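PDB 6D1P: glycosyl hydrolases family 2, sugar binding domain protein from Bacteroides uniformis str. 3978 T3 ii, which probably hydrolyses beta-glucuronide O-glycosidic bonds, as a family 2 beta-glucuronidase of a human gut bacterium. Local coordinates for residues E175-D180 with I387-G392; S179-F184 with P432-T437. All blocks are in the same frame, centred on the assembly; numbering follows the deposited sequence.

Contact 1: residues E175-D180 with I387-G392; sequences EMIPSD and IPWCRG. With K (potassium ion), chain K.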
# COMPACT_ATOMS: atom_id res chain seq x y z
N GLU A 175 5.48 -12.28 -17.82
CA GLU A 175 6.58 -13.08 -18.33
C GLU A 175 7.24 -13.91 -17.23
O GLU A 175 8.34 -14.44 -17.43
CB GLU A 175 7.62 -12.18 -19.01
CG GLU A 175 7.10 -11.51 -20.28
CD GLU A 175 6.83 -12.50 -21.44
OE1 GLU A 175 7.40 -13.62 -21.47
OE2 GLU A 175 6.03 -12.14 -22.34
N MET A 176 6.59 -14.02 -16.08
CA MET A 176 7.04 -14.83 -14.96
C MET A 176 5.95 -15.84 -14.61
O MET A 176 4.76 -15.48 -14.56
CB MET A 176 7.35 -13.92 -13.76
CG MET A 176 8.00 -14.61 -12.58
SD MET A 176 8.26 -13.46 -11.21
CE MET A 176 6.59 -13.17 -10.65
N ILE A 177 6.33 -17.09 -14.38
CA ILE A 177 5.36 -18.08 -13.93
C ILE A 177 5.38 -18.05 -12.41
O ILE A 177 6.44 -17.75 -11.83
CB ILE A 177 5.66 -19.49 -14.48
CG1 ILE A 177 7.08 -19.95 -14.14
CG2 ILE A 177 5.45 -19.57 -15.99
CD1 ILE A 177 7.26 -21.45 -14.35
N PRO A 178 4.25 -18.34 -11.71
CA PRO A 178 2.94 -18.65 -12.28
C PRO A 178 2.18 -17.43 -12.73
O PRO A 178 2.54 -16.31 -12.40
CB PRO A 178 2.20 -19.28 -11.10
CG PRO A 178 2.72 -18.50 -9.92
CD PRO A 178 4.21 -18.34 -10.23
N SER A 179 1.08 -17.66 -13.43
CA SER A 179 0.27 -16.58 -13.95
C SER A 179 -0.59 -15.96 -12.86
O SER A 179 -1.14 -16.66 -12.00
CB SER A 179 -0.65 -17.09 -15.05
OG SER A 179 -1.75 -16.23 -15.20
N ASP A 180 -0.78 -14.65 -12.97
CA ASP A 180 -1.70 -14.02 -12.03
C ASP A 180 -3.15 -14.42 -12.27
O ASP A 180 -4.03 -14.01 -11.51
CB ASP A 180 -1.56 -12.50 -12.07
CG ASP A 180 -0.39 -11.99 -11.23
OD1 ASP A 180 -0.47 -12.05 -9.98
OD2 ASP A 180 0.61 -11.55 -11.83
N ILE A 387 5.84 -27.84 -11.16
CA ILE A 387 6.32 -26.47 -11.38
C ILE A 387 5.15 -25.51 -11.58
O ILE A 387 4.07 -25.93 -12.02
CB ILE A 387 7.28 -26.37 -12.57
CG1 ILE A 387 6.66 -26.99 -13.83
CG2 ILE A 387 8.63 -26.95 -12.21
CD1 ILE A 387 7.31 -26.46 -15.12
N PRO A 388 5.33 -24.21 -11.31
CA PRO A 388 4.19 -23.29 -11.37
C PRO A 388 3.89 -22.77 -12.77
O PRO A 388 3.54 -21.59 -12.93
CB PRO A 388 4.60 -22.16 -10.40
CG PRO A 388 6.06 -22.23 -10.29
CD PRO A 388 6.54 -23.57 -10.75
N TRP A 389 4.00 -23.63 -13.79
CA TRP A 389 3.44 -23.32 -15.10
C TRP A 389 1.93 -23.52 -14.99
O TRP A 389 1.38 -24.58 -15.31
CB TRP A 389 4.06 -24.18 -16.20
CG TRP A 389 3.70 -23.68 -17.56
CD1 TRP A 389 3.23 -22.45 -17.88
CD2 TRP A 389 3.77 -24.41 -18.80
NE1 TRP A 389 3.00 -22.36 -19.23
CE2 TRP A 389 3.32 -23.55 -19.81
CE3 TRP A 389 4.16 -25.71 -19.13
CZ2 TRP A 389 3.26 -23.94 -21.15
CZ3 TRP A 389 4.09 -26.10 -20.46
CH2 TRP A 389 3.65 -25.21 -21.46
N CYS A 390 1.25 -22.48 -14.52
CA CYS A 390 -0.12 -22.58 -14.05
C CYS A 390 -0.93 -21.45 -14.68
O CYS A 390 -0.86 -20.31 -14.21
CB CYS A 390 -0.16 -22.54 -12.53
SG CYS A 390 -1.77 -22.62 -11.75
N ARG A 391 -1.68 -21.78 -15.74
CA ARG A 391 -2.58 -20.89 -16.47
C ARG A 391 -1.86 -19.83 -17.30
O ARG A 391 -0.66 -19.58 -17.11
CB ARG A 391 -3.57 -20.19 -15.52
CG ARG A 391 -4.57 -21.14 -14.85
CD ARG A 391 -5.58 -20.40 -13.97
NE ARG A 391 -6.53 -21.36 -13.41
CZ ARG A 391 -7.54 -21.06 -12.61
NH1 ARG A 391 -7.75 -19.79 -12.23
NH2 ARG A 391 -8.35 -22.03 -12.17
N GLY A 392 -2.59 -19.27 -18.28
CA GLY A 392 -2.25 -18.02 -18.93
C GLY A 392 -1.73 -18.14 -20.35
O GLY A 392 -1.77 -17.14 -21.08
K K K . 3.05 -14.00 -13.45
O HOH W 1 0.55 -13.18 -15.24
O HOH W 2 3.00 -11.91 -11.85
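At the seam between the sugar-binding domain and the TIM barrel of this family 2 glycosidase, Ile177, Pro178 and Ser179 lie along Pro388 to Gly392, the loop leaving barrel strand 382-386. Pro388 CB sits over the Pro178 ring, 3.8 Å from Pro178 CB, the two rings set obliquely. Pro388 O turns toward 175-180: Pro178 CA makes a CA-H...O contact with it at 3.1 Å, and Ile177 CB sits close by. An inverse gamma turn centred on Trp389 bends the chain just beyond this carbonyl. Ile177 holds CG1 between its own N and carbonyl carbon (chi1 55°), which sends CD1 over the Pro388-Trp389 peptide, while CG2 approaches the indole obliquely, 4.1 Å from Trp389 CD1. Helix 397-414 covers the isoleucine through Tyr399 and Ala403.

Further along, Ser179 N gives a weak hydrogen bond to Cys390 O (3.4 Å), and Ser179 CB rests 3.2 Å from Arg391 O. Gly392 lies next to Ser179 with backbone angles that call for glycine, and a CB there would also press on Ser179 CB. The Arg391 side chain leads away to a salt bridge with Glu428.

On its other side the 175-180 loop wraps a potassium ion, bound by Met176 O at 2.5 Å, Pro178 O at 2.6 Å, Asp173 O and two waters, of which the more distant accepts from Asp180 N. The Ile177-Pro178 peptide between the Met176 and Pro178 carbonyls is cis, which probably helps turn both toward the ion. The domain seam itself is therefore mostly apolar and carbonyl contact with one weak hydrogen bond, and the loop's shape probably owes much to the ion that gathers its carbonyl oxygens.

Contact 2: residues S179-F184 with P432-T437; sequences SDMSDF and PGDFQT. With NA (sodium ion), chain D.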
# COMPACT_ATOMS: atom_id res chain seq x y z
N SER A 179 1.08 -17.66 -13.43
CA SER A 179 0.27 -16.58 -13.95
C SER A 179 -0.59 -15.96 -12.86
O SER A 179 -1.14 -16.66 -12.00
CB SER A 179 -0.65 -17.09 -15.05
OG SER A 179 -1.75 -16.23 -15.20
N ASP A 180 -0.78 -14.65 -12.97
CA ASP A 180 -1.70 -14.02 -12.03
C ASP A 180 -3.15 -14.42 -12.27
O ASP A 180 -4.03 -14.01 -11.51
CB ASP A 180 -1.56 -12.50 -12.07
CG ASP A 180 -0.39 -11.99 -11.23
OD1 ASP A 180 -0.47 -12.05 -9.98
OD2 ASP A 180 0.61 -11.55 -11.83
N MET A 181 -3.45 -15.18 -13.31
CA MET A 181 -4.77 -15.77 -13.40
C MET A 181 -4.95 -16.95 -12.44
O MET A 181 -6.08 -17.43 -12.29
CB MET A 181 -5.04 -16.19 -14.84
CG MET A 181 -4.88 -15.04 -15.83
SD MET A 181 -5.32 -15.48 -17.52
CE MET A 181 -7.10 -15.65 -17.35
N SER A 182 -3.89 -17.39 -11.76
CA SER A 182 -3.95 -18.51 -10.83
C SER A 182 -4.89 -18.21 -9.67
O SER A 182 -5.03 -17.06 -9.24
CB SER A 182 -2.57 -18.84 -10.29
OG SER A 182 -1.73 -19.36 -11.31
N ASP A 183 -5.49 -19.27 -9.14
CA ASP A 183 -6.40 -19.21 -8.00
C ASP A 183 -5.66 -19.29 -6.65
O ASP A 183 -6.08 -19.97 -5.71
CB ASP A 183 -7.44 -20.31 -8.15
CG ASP A 183 -8.59 -20.20 -7.15
OD1 ASP A 183 -9.07 -19.09 -6.88
OD2 ASP A 183 -9.03 -21.28 -6.66
N PHE A 184 -4.53 -18.60 -6.54
CA PHE A 184 -3.81 -18.44 -5.28
C PHE A 184 -3.00 -17.15 -5.36
O PHE A 184 -2.83 -16.58 -6.45
CB PHE A 184 -2.92 -19.66 -4.97
CG PHE A 184 -1.85 -19.92 -6.01
CD1 PHE A 184 -2.13 -20.68 -7.15
CD2 PHE A 184 -0.57 -19.45 -5.82
CE1 PHE A 184 -1.13 -20.95 -8.10
CE2 PHE A 184 0.44 -19.70 -6.77
CZ PHE A 184 0.15 -20.46 -7.92
N PRO A 432 -6.33 -19.61 -21.39
CA PRO A 432 -5.65 -18.47 -22.02
C PRO A 432 -5.91 -17.14 -21.31
O PRO A 432 -6.81 -17.02 -20.50
CB PRO A 432 -6.28 -18.43 -23.42
CG PRO A 432 -7.64 -18.94 -23.21
CD PRO A 432 -7.51 -20.03 -22.16
N GLY A 433 -5.12 -16.13 -21.69
CA GLY A 433 -5.49 -14.77 -21.33
C GLY A 433 -4.37 -13.81 -21.01
O GLY A 433 -4.55 -12.58 -21.08
N ASP A 434 -3.20 -14.34 -20.62
CA ASP A 434 -2.11 -13.45 -20.26
C ASP A 434 -1.43 -12.82 -21.46
O ASP A 434 -0.71 -11.84 -21.29
CB ASP A 434 -1.09 -14.20 -19.40
CG ASP A 434 -1.37 -14.06 -17.91
OD1 ASP A 434 -2.47 -13.57 -17.56
OD2 ASP A 434 -0.49 -14.41 -17.10
N PHE A 435 -1.62 -13.35 -22.67
CA PHE A 435 -1.06 -12.77 -23.89
C PHE A 435 -2.15 -12.65 -24.94
O PHE A 435 -3.21 -13.26 -24.83
CB PHE A 435 0.13 -13.58 -24.42
CG PHE A 435 1.17 -13.87 -23.36
CD1 PHE A 435 1.09 -15.02 -22.58
CD2 PHE A 435 2.20 -12.95 -23.11
CE1 PHE A 435 2.02 -15.28 -21.60
CE2 PHE A 435 3.14 -13.21 -22.12
CZ PHE A 435 3.05 -14.38 -21.36
N GLN A 436 -1.89 -11.80 -25.95
CA GLN A 436 -2.81 -11.63 -27.07
C GLN A 436 -2.93 -12.90 -27.92
O GLN A 436 -3.94 -13.09 -28.59
CB GLN A 436 -2.35 -10.48 -27.95
CG GLN A 436 -2.00 -9.24 -27.16
CD GLN A 436 -1.56 -8.07 -28.03
OE1 GLN A 436 -2.36 -7.51 -28.80
NE2 GLN A 436 -0.29 -7.70 -27.92
N THR A 437 -1.93 -13.76 -27.90
CA THR A 437 -1.95 -15.02 -28.62
C THR A 437 -2.15 -16.17 -27.65
O THR A 437 -1.90 -16.07 -26.45
CB THR A 437 -0.63 -15.25 -29.36
OG1 THR A 437 0.37 -15.63 -28.40
CG2 THR A 437 -0.19 -13.99 -30.11
NA NA D . 1.24 -9.98 -21.19
O HOH W 1 0.55 -13.18 -15.24
O HOH W 3 2.61 -9.30 -23.67
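The carboxylate of Asp434 has Ser179 and Met181 on one face and water 1 tilted in from the other. Ser179 OG donates to Asp434 OD2 at 2.9 Å, coming 50° out of the carboxylate plane, while the methionine runs past the other oxygen, Met181 CG lying 3.3 Å from Asp434 OD1. Water 1 donates to Asp434 OD2 and accepts from Asp180 N. The serine hydroxyl receives Met181 N at 2.8 Å, an ST turn, within a type I turn in which Ser182 N and OG both donate to Ser179 O. A bend at chi3 (70°) carries Met181 CE to 3.4 Å from Pro432 O, and the sulfur lies so near Gly433 that a CB there would clash. Asp434 OD1 forms a salt bridge with Arg50 of the second subunit, so an alanine here would probably cost that arginine its carboxylate and the Ser179 hydroxyl its acceptor. Asp434 O binds a sodium ion at 2.7 Å, together with Thr174 of the same chain, Ser44 of the second subunit and a water. The contact joins the loop between strands 162-169 and 194-199 to the loop leading from barrel strand 420-432 into helix 440-457, at the subunit interface.

In the fold
Both contacts start from the same loop of the sugar-binding domain and share Ser179 and Asp180, yet reach successive barrel loops, after strands 382-386 and 420-432. Contact 1 is larger and more apolar, nearly all buried and backed by helices 397-414 and 440-457. Contact 2 lies further out but is still largely buried, with Pro432 exposed at its margin, and works through a carboxylate, a hydroxyl and a water. The second subunit packs on contact 1 at Asp180 and Arg391, but bonds directly at contact 2. Each stands beside a metal, potassium at contact 1 and, between subunits, sodium at contact 2. Probable hydrogen bonds, Arg391 NH1 to Met181 O and Asp434 N to Gly392 O, tie the two together.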